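Local coordinates for protein yjcS (Bacillus subtilis, PDB 1Q8B) that is of unknown function but belongs to the antibiotic biosynthesis monooxygenase (ABM) family and probably has a catalytic role, at residues A[29-34]-A[90-95]; A[36-41]-A[81-86]. All blocks are in the same frame, centred on the assembly; numbering follows the deposited sequence.

Overall arrangement
Both contacts use helix 28-42, which packs on the four-stranded antiparallel sheet of this ferredoxin-like alpha-beta fold, the dimeric alpha/beta-barrel type of the ABM family. Contact 1 joins the first half of that helix to the chain between helix 82-88 and strand 93-103. Contact 2 joins the second half to helix 82-88 itself. Along the chain, contact 2 is nested inside the loop closed by contact 1. Their centres lie about 11 Å apart, and about 10 and 9 Å from the centre of the chain. Their segments adjoin in the sequence, and helix 82-88 of contact 2 leads into the turn used by contact 1.

Contact 1 of 2, residues A[29-34]-A[90-95]; sequences NEIMKE and QELTEV
Glu-34 and Gln-90 meet through a side-chain hydrogen bond, and apolar packing of Ile-31 and Leu-92 accompanies it. The contact joins the first half of helix 28-42 to the turn that leads from helix 82-88 into strand 93-103, in the ferredoxin-like fold of the ABM family. The backbones stay well apart, with the CA atoms of Ile-31 and Leu-92 7.5 Å from each other.

Gln-90 is the donor. Its NE2 lies 2.9 Å from Glu-34 OE1, and the N-H points at the oxygen at a nearly straight 166°. The acceptor lies in the amide plane of Gln-90. The donor, however, comes from above the carboxylate plane, 43° out of it. The two side chains cross at about a right angle. Gln-90 reaches over with its chain extended beyond CG. Glu-34 instead bends at chi2, -55°, and this turns its carboxylate to meet the amide. Gln-90 NE2 also gives a weak hydrogen bond to the backbone O of Asp-86, one turn back. Glu-34 OE2 has a long, weak ion pair with Lys-37.

Beside this polar pair lies Leu-92. Its CD1 is 4.4 Å from Glu-34 CB and 4.5 Å from Ile-31 CG2. The packing is loose but continues on other parts of the fold. Ile-31 also rests on Ile-22 of strand 13-22 and Ile-63 of strand 62-69. Leu-92 is held by backbone hydrogen bonding with Ile-23. Glu-91 has positive phi as the chain leaves the helix, and Leu-92 follows it with its side chain directed at helix 28-42.

Ile-31 and Leu-92 are buried, whereas Glu-34 and Gln-90 are partly exposed. A neutral amide N-H thus meets a carboxylate oxygen beside a buried apolar pair. One firm and one weak acceptor probably limit rotation of the Gln-90 amide.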
loop_
_atom_site.group_PDB
_atom_site.type_symbol
_atom_site.label_atom_id
_atom_site.label_comp_id
_atom_site.label_asym_id
_atom_site.label_seq_id
_atom_site.Cartn_x
_atom_site.Cartn_y
_atom_site.Cartn_z
ATOM N N ASN A 29 -23.568 10.847 3.699
ATOM C CA ASN A 29 -23.626 9.935 4.838
ATOM C C ASN A 29 -23.156 8.558 4.409
ATOM O O ASN A 29 -22.383 7.912 5.113
ATOM C CB ASN A 29 -25.050 9.821 5.389
ATOM C CG ASN A 29 -25.644 11.162 5.758
ATOM O OD1 ASN A 29 -25.079 11.905 6.568
ATOM N ND2 ASN A 29 -26.795 11.484 5.164
ATOM N N GLU A 30 -23.637 8.105 3.255
ATOM C CA GLU A 30 -23.246 6.801 2.740
ATOM C C GLU A 30 -21.731 6.781 2.569
ATOM O O GLU A 30 -21.056 5.826 2.968
ATOM C CB GLU A 30 -23.908 6.534 1.387
ATOM C CG GLU A 30 -25.427 6.418 1.417
ATOM C CD GLU A 30 -26.011 6.032 0.057
ATOM O OE1 GLU A 30 -27.256 5.978 -0.062
ATOM O OE2 GLU A 30 -25.231 5.779 -0.893
ATOM N N ILE A 31 -21.207 7.847 1.972
ATOM C CA ILE A 31 -19.775 7.965 1.745
ATOM C C ILE A 31 -19.005 7.933 3.060
ATOM O O ILE A 31 -18.021 7.207 3.190
ATOM C CB ILE A 31 -19.437 9.270 0.979
ATOM C CG1 ILE A 31 -20.038 9.211 -0.434
ATOM C CG2 ILE A 31 -17.919 9.469 0.928
ATOM C CD1 ILE A 31 -19.966 10.521 -1.208
HETATM N N MSE A 32 -19.459 8.703 4.043
HETATM C CA MSE A 32 -18.775 8.730 5.327
HETATM C C MSE A 32 -18.761 7.384 6.039
HETATM O O MSE A 32 -17.827 7.091 6.776
HETATM C CB MSE A 32 -19.372 9.803 6.237
HETATM C CG MSE A 32 -18.911 11.210 5.893
HETATM SE SE MSE A 32 -16.957 11.362 5.724
HETATM C CE MSE A 32 -16.431 10.598 7.428
ATOM N N LYS A 33 -19.787 6.562 5.827
ATOM C CA LYS A 33 -19.819 5.245 6.461
ATOM C C LYS A 33 -18.651 4.414 5.957
ATOM O O LYS A 33 -18.043 3.657 6.714
ATOM C CB LYS A 33 -21.132 4.520 6.160
ATOM C CG LYS A 33 -22.293 4.990 7.017
ATOM C CD LYS A 33 -23.557 4.196 6.723
ATOM C CE LYS A 33 -24.671 4.555 7.701
ATOM N NZ LYS A 33 -25.007 6.009 7.681
ATOM N N GLU A 34 -18.337 4.561 4.673
ATOM C CA GLU A 34 -17.225 3.836 4.073
ATOM C C GLU A 34 -15.926 4.333 4.673
ATOM O O GLU A 34 -15.009 3.551 4.928
ATOM C CB GLU A 34 -17.208 4.026 2.555
ATOM C CG GLU A 34 -18.165 3.108 1.837
ATOM C CD GLU A 34 -17.910 1.646 2.179
ATOM O OE1 GLU A 34 -16.852 1.112 1.778
ATOM O OE2 GLU A 34 -18.763 1.037 2.862
ATOM N N GLN A 90 -13.855 2.247 -5.309
ATOM C CA GLN A 90 -15.165 2.894 -5.404
ATOM C C GLN A 90 -15.089 4.260 -6.080
ATOM O O GLN A 90 -16.111 4.829 -6.460
ATOM C CB GLN A 90 -15.786 3.037 -4.009
ATOM C CG GLN A 90 -16.120 1.701 -3.370
ATOM C CD GLN A 90 -16.753 1.836 -2.005
ATOM O OE1 GLN A 90 -17.803 2.453 -1.854
ATOM N NE2 GLN A 90 -16.116 1.254 -1.001
ATOM N N GLU A 91 -13.875 4.784 -6.215
ATOM C CA GLU A 91 -13.659 6.074 -6.859
ATOM C C GLU A 91 -14.580 7.148 -6.299
ATOM O O GLU A 91 -15.241 7.860 -7.053
ATOM C CB GLU A 91 -13.900 5.946 -8.359
ATOM C CG GLU A 91 -13.093 4.857 -9.022
ATOM C CD GLU A 91 -13.599 4.535 -10.414
ATOM O OE1 GLU A 91 -12.986 3.674 -11.082
ATOM O OE2 GLU A 91 -14.611 5.139 -10.842
ATOM N N LEU A 92 -14.614 7.274 -4.980
ATOM C CA LEU A 92 -15.474 8.256 -4.333
ATOM C C LEU A 92 -14.810 9.618 -4.212
ATOM O O LEU A 92 -15.489 10.644 -4.167
ATOM C CB LEU A 92 -15.851 7.765 -2.939
ATOM C CG LEU A 92 -16.559 6.409 -2.873
ATOM C CD1 LEU A 92 -16.591 5.906 -1.429
ATOM C CD2 LEU A 92 -17.963 6.549 -3.459
ATOM N N THR A 93 -13.481 9.623 -4.175
ATOM C CA THR A 93 -12.725 10.861 -4.009
ATOM C C THR A 93 -11.421 10.914 -4.804
ATOM O O THR A 93 -11.041 9.974 -5.497
ATOM C CB THR A 93 -12.303 11.047 -2.528
ATOM O OG1 THR A 93 -11.471 9.943 -2.138
ATOM C CG2 THR A 93 -13.514 11.099 -1.607
ATOM N N GLU A 94 -10.755 12.054 -4.673
ATOM C CA GLU A 94 -9.441 12.306 -5.246
ATOM C C GLU A 94 -8.870 13.336 -4.274
ATOM O O GLU A 94 -9.630 14.086 -3.655
ATOM C CB GLU A 94 -9.518 12.857 -6.685
ATOM C CG GLU A 94 -10.268 14.150 -6.887
ATOM C CD GLU A 94 -10.265 14.583 -8.343
ATOM O OE1 GLU A 94 -10.288 13.704 -9.232
ATOM O OE2 GLU A 94 -10.256 15.799 -8.609
ATOM N N VAL A 95 -7.554 13.343 -4.095
ATOM C CA VAL A 95 -6.926 14.290 -3.178
ATOM C C VAL A 95 -6.829 15.670 -3.815
ATOM O O VAL A 95 -6.321 15.814 -4.925
ATOM C CB VAL A 95 -5.506 13.821 -2.775
ATOM C CG1 VAL A 95 -4.849 14.849 -1.870
ATOM C CG2 VAL A 95 -5.588 12.483 -2.074
#

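Contact 2 of 2, residues A[36-41]-A[81-86]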
loop_
_atom_site.group_PDB
_atom_site.type_symbol
_atom_site.label_atom_id
_atom_site.label_comp_id
_atom_site.label_asym_id
_atom_site.label_seq_id
_atom_site.Cartn_x
_atom_site.Cartn_y
_atom_site.Cartn_z
ATOM N N LYS A 36 -15.638 5.614 7.652
ATOM C CA LYS A 36 -15.576 5.215 9.048
ATOM C C LYS A 36 -15.107 3.771 9.149
ATOM O O LYS A 36 -14.358 3.419 10.055
ATOM C CB LYS A 36 -16.935 5.398 9.719
ATOM C CG LYS A 36 -17.252 6.865 9.980
ATOM C CD LYS A 36 -16.155 7.493 10.838
ATOM C CE LYS A 36 -16.220 9.010 10.866
ATOM N NZ LYS A 36 -15.082 9.544 11.672
ATOM N N LYS A 37 -15.532 2.930 8.211
ATOM C CA LYS A 37 -15.093 1.541 8.230
ATOM C C LYS A 37 -13.598 1.520 7.936
ATOM O O LYS A 37 -12.838 0.781 8.573
ATOM C CB LYS A 37 -15.844 0.716 7.187
ATOM C CG LYS A 37 -17.347 0.614 7.447
ATOM C CD LYS A 37 -17.972 -0.575 6.726
ATOM C CE LYS A 37 -17.689 -0.537 5.231
ATOM N NZ LYS A 37 -18.152 -1.779 4.539
ATOM N N LEU A 38 -13.179 2.340 6.972
ATOM C CA LEU A 38 -11.765 2.432 6.613
ATOM C C LEU A 38 -10.969 2.921 7.815
ATOM O O LEU A 38 -9.908 2.384 8.122
ATOM C CB LEU A 38 -11.563 3.399 5.445
ATOM C CG LEU A 38 -10.100 3.691 5.092
ATOM C CD1 LEU A 38 -9.408 2.411 4.636
ATOM C CD2 LEU A 38 -10.045 4.750 4.006
ATOM N N GLU A 39 -11.494 3.942 8.492
ATOM C CA GLU A 39 -10.839 4.501 9.665
ATOM C C GLU A 39 -10.654 3.436 10.734
ATOM O O GLU A 39 -9.598 3.341 11.363
ATOM C CB GLU A 39 -11.658 5.667 10.238
ATOM C CG GLU A 39 -11.211 6.082 11.634
ATOM C CD GLU A 39 -11.750 7.434 12.074
ATOM O OE1 GLU A 39 -11.588 7.773 13.266
ATOM O OE2 GLU A 39 -12.323 8.162 11.237
ATOM N N GLU A 40 -11.685 2.626 10.933
ATOM C CA GLU A 40 -11.622 1.581 11.939
ATOM C C GLU A 40 -10.539 0.551 11.640
ATOM O O GLU A 40 -9.794 0.143 12.533
ATOM C CB GLU A 40 -12.970 0.880 12.057
ATOM C CG GLU A 40 -13.047 0.007 13.284
ATOM C CD GLU A 40 -14.339 -0.760 13.359
ATOM O OE1 GLU A 40 -15.413 -0.116 13.292
ATOM O OE2 GLU A 40 -14.274 -2.005 13.490
ATOM N N GLU A 41 -10.449 0.137 10.382
ATOM C CA GLU A 41 -9.455 -0.851 9.990
ATOM C C GLU A 41 -8.023 -0.314 9.907
ATOM O O GLU A 41 -7.083 -1.017 10.282
ATOM C CB GLU A 41 -9.851 -1.502 8.653
ATOM C CG GLU A 41 -11.017 -2.482 8.766
ATOM C CD GLU A 41 -10.797 -3.524 9.864
ATOM O OE1 GLU A 41 -9.908 -4.392 9.705
ATOM O OE2 GLU A 41 -11.512 -3.465 10.895
ATOM N N LYS A 81 -3.026 -2.532 1.716
ATOM C CA LYS A 81 -4.051 -3.231 2.486
ATOM C C LYS A 81 -5.333 -3.328 1.673
ATOM O O LYS A 81 -5.688 -2.394 0.955
ATOM C CB LYS A 81 -4.350 -2.480 3.782
ATOM C CG LYS A 81 -3.142 -2.208 4.654
ATOM C CD LYS A 81 -2.512 -3.487 5.140
ATOM C CE LYS A 81 -1.448 -3.183 6.169
ATOM N NZ LYS A 81 -0.772 -4.426 6.639
ATOM N N LYS A 82 -6.031 -4.450 1.795
ATOM C CA LYS A 82 -7.270 -4.646 1.058
ATOM C C LYS A 82 -8.373 -3.685 1.499
ATOM O O LYS A 82 -9.172 -3.250 0.675
ATOM C CB LYS A 82 -7.771 -6.082 1.214
ATOM C CG LYS A 82 -9.106 -6.309 0.522
ATOM C CD LYS A 82 -9.726 -7.659 0.845
ATOM C CE LYS A 82 -11.049 -7.815 0.102
ATOM N NZ LYS A 82 -10.827 -7.664 -1.375
ATOM N N HIS A 83 -8.428 -3.358 2.790
ATOM C CA HIS A 83 -9.466 -2.446 3.270
ATOM C C HIS A 83 -9.292 -1.056 2.672
ATOM O O HIS A 83 -10.262 -0.318 2.494
ATOM C CB HIS A 83 -9.506 -2.373 4.812
ATOM C CG HIS A 83 -8.202 -2.007 5.456
ATOM N ND1 HIS A 83 -7.480 -2.894 6.226
ATOM C CD2 HIS A 83 -7.514 -0.840 5.485
ATOM C CE1 HIS A 83 -6.404 -2.291 6.701
ATOM N NE2 HIS A 83 -6.402 -1.044 6.265
ATOM N N THR A 84 -8.055 -0.707 2.344
ATOM C CA THR A 84 -7.781 0.583 1.737
ATOM C C THR A 84 -8.166 0.523 0.263
ATOM O O THR A 84 -8.899 1.376 -0.231
ATOM C CB THR A 84 -6.301 0.941 1.851
ATOM O OG1 THR A 84 -5.929 0.974 3.232
ATOM C CG2 THR A 84 -6.037 2.297 1.233
ATOM N N ILE A 85 -7.686 -0.500 -0.437
ATOM C CA ILE A 85 -7.981 -0.659 -1.859
ATOM C C ILE A 85 -9.485 -0.786 -2.130
ATOM O O ILE A 85 -9.975 -0.325 -3.163
ATOM C CB ILE A 85 -7.238 -1.885 -2.435
ATOM C CG1 ILE A 85 -5.730 -1.650 -2.352
ATOM C CG2 ILE A 85 -7.651 -2.125 -3.874
ATOM C CD1 ILE A 85 -4.895 -2.879 -2.656
ATOM N N ASP A 86 -10.217 -1.400 -1.203
ATOM C CA ASP A 86 -11.662 -1.555 -1.360
ATOM C C ASP A 86 -12.358 -0.198 -1.512
ATOM O O ASP A 86 -13.243 -0.036 -2.348
ATOM C CB ASP A 86 -12.247 -2.298 -0.157
ATOM C CG ASP A 86 -12.063 -3.804 -0.247
ATOM O OD1 ASP A 86 -12.313 -4.493 0.769
ATOM O OD2 ASP A 86 -11.682 -4.297 -1.335
HETATM O O HOH W 1 -8.874 -4.982 7.595
#
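His-83, Leu-38 and Glu-41 make most of this helix-helix contact in the ferredoxin-like fold of the ABM family. Helices 36-41 and 82-86 run nearly antiparallel, at 163°, with their axes 9.6 Å apart.

The His-83 ring stands between the helices. Its CG lies between the backbone N and the carbonyl carbon (chi1 55°), and the ring extends toward Glu-41. Glu-41 CB sits over one face in a CH-pi contact, 3.7 Å from the ring centroid and 17° off the normal. Lys-81 CB lies over the opposite face, so each face meets an aliphatic carbon, both offset toward the rim. Leu-38 CD1 comes to the ring edge, 3.9 Å from His-83 CD2. The same methyl packs against the helix backbone, 3.6 Å from His-83 O and 3.8 Å from Thr-84 CA.

Polar partners lie at both ring nitrogens. His-83 NE2 is hydrogen-bonded to Glu-45 OE1, which probably fixes the ring rotation. Glu-41 OE2 forms a salt bridge with Lys-44. On the second subunit, Glu-94 accepts a hydrogen bond from Lys-82 N. Beside the His-83 ring, near the end of Glu-41, one water lies 2.9 Å from His-83 ND1.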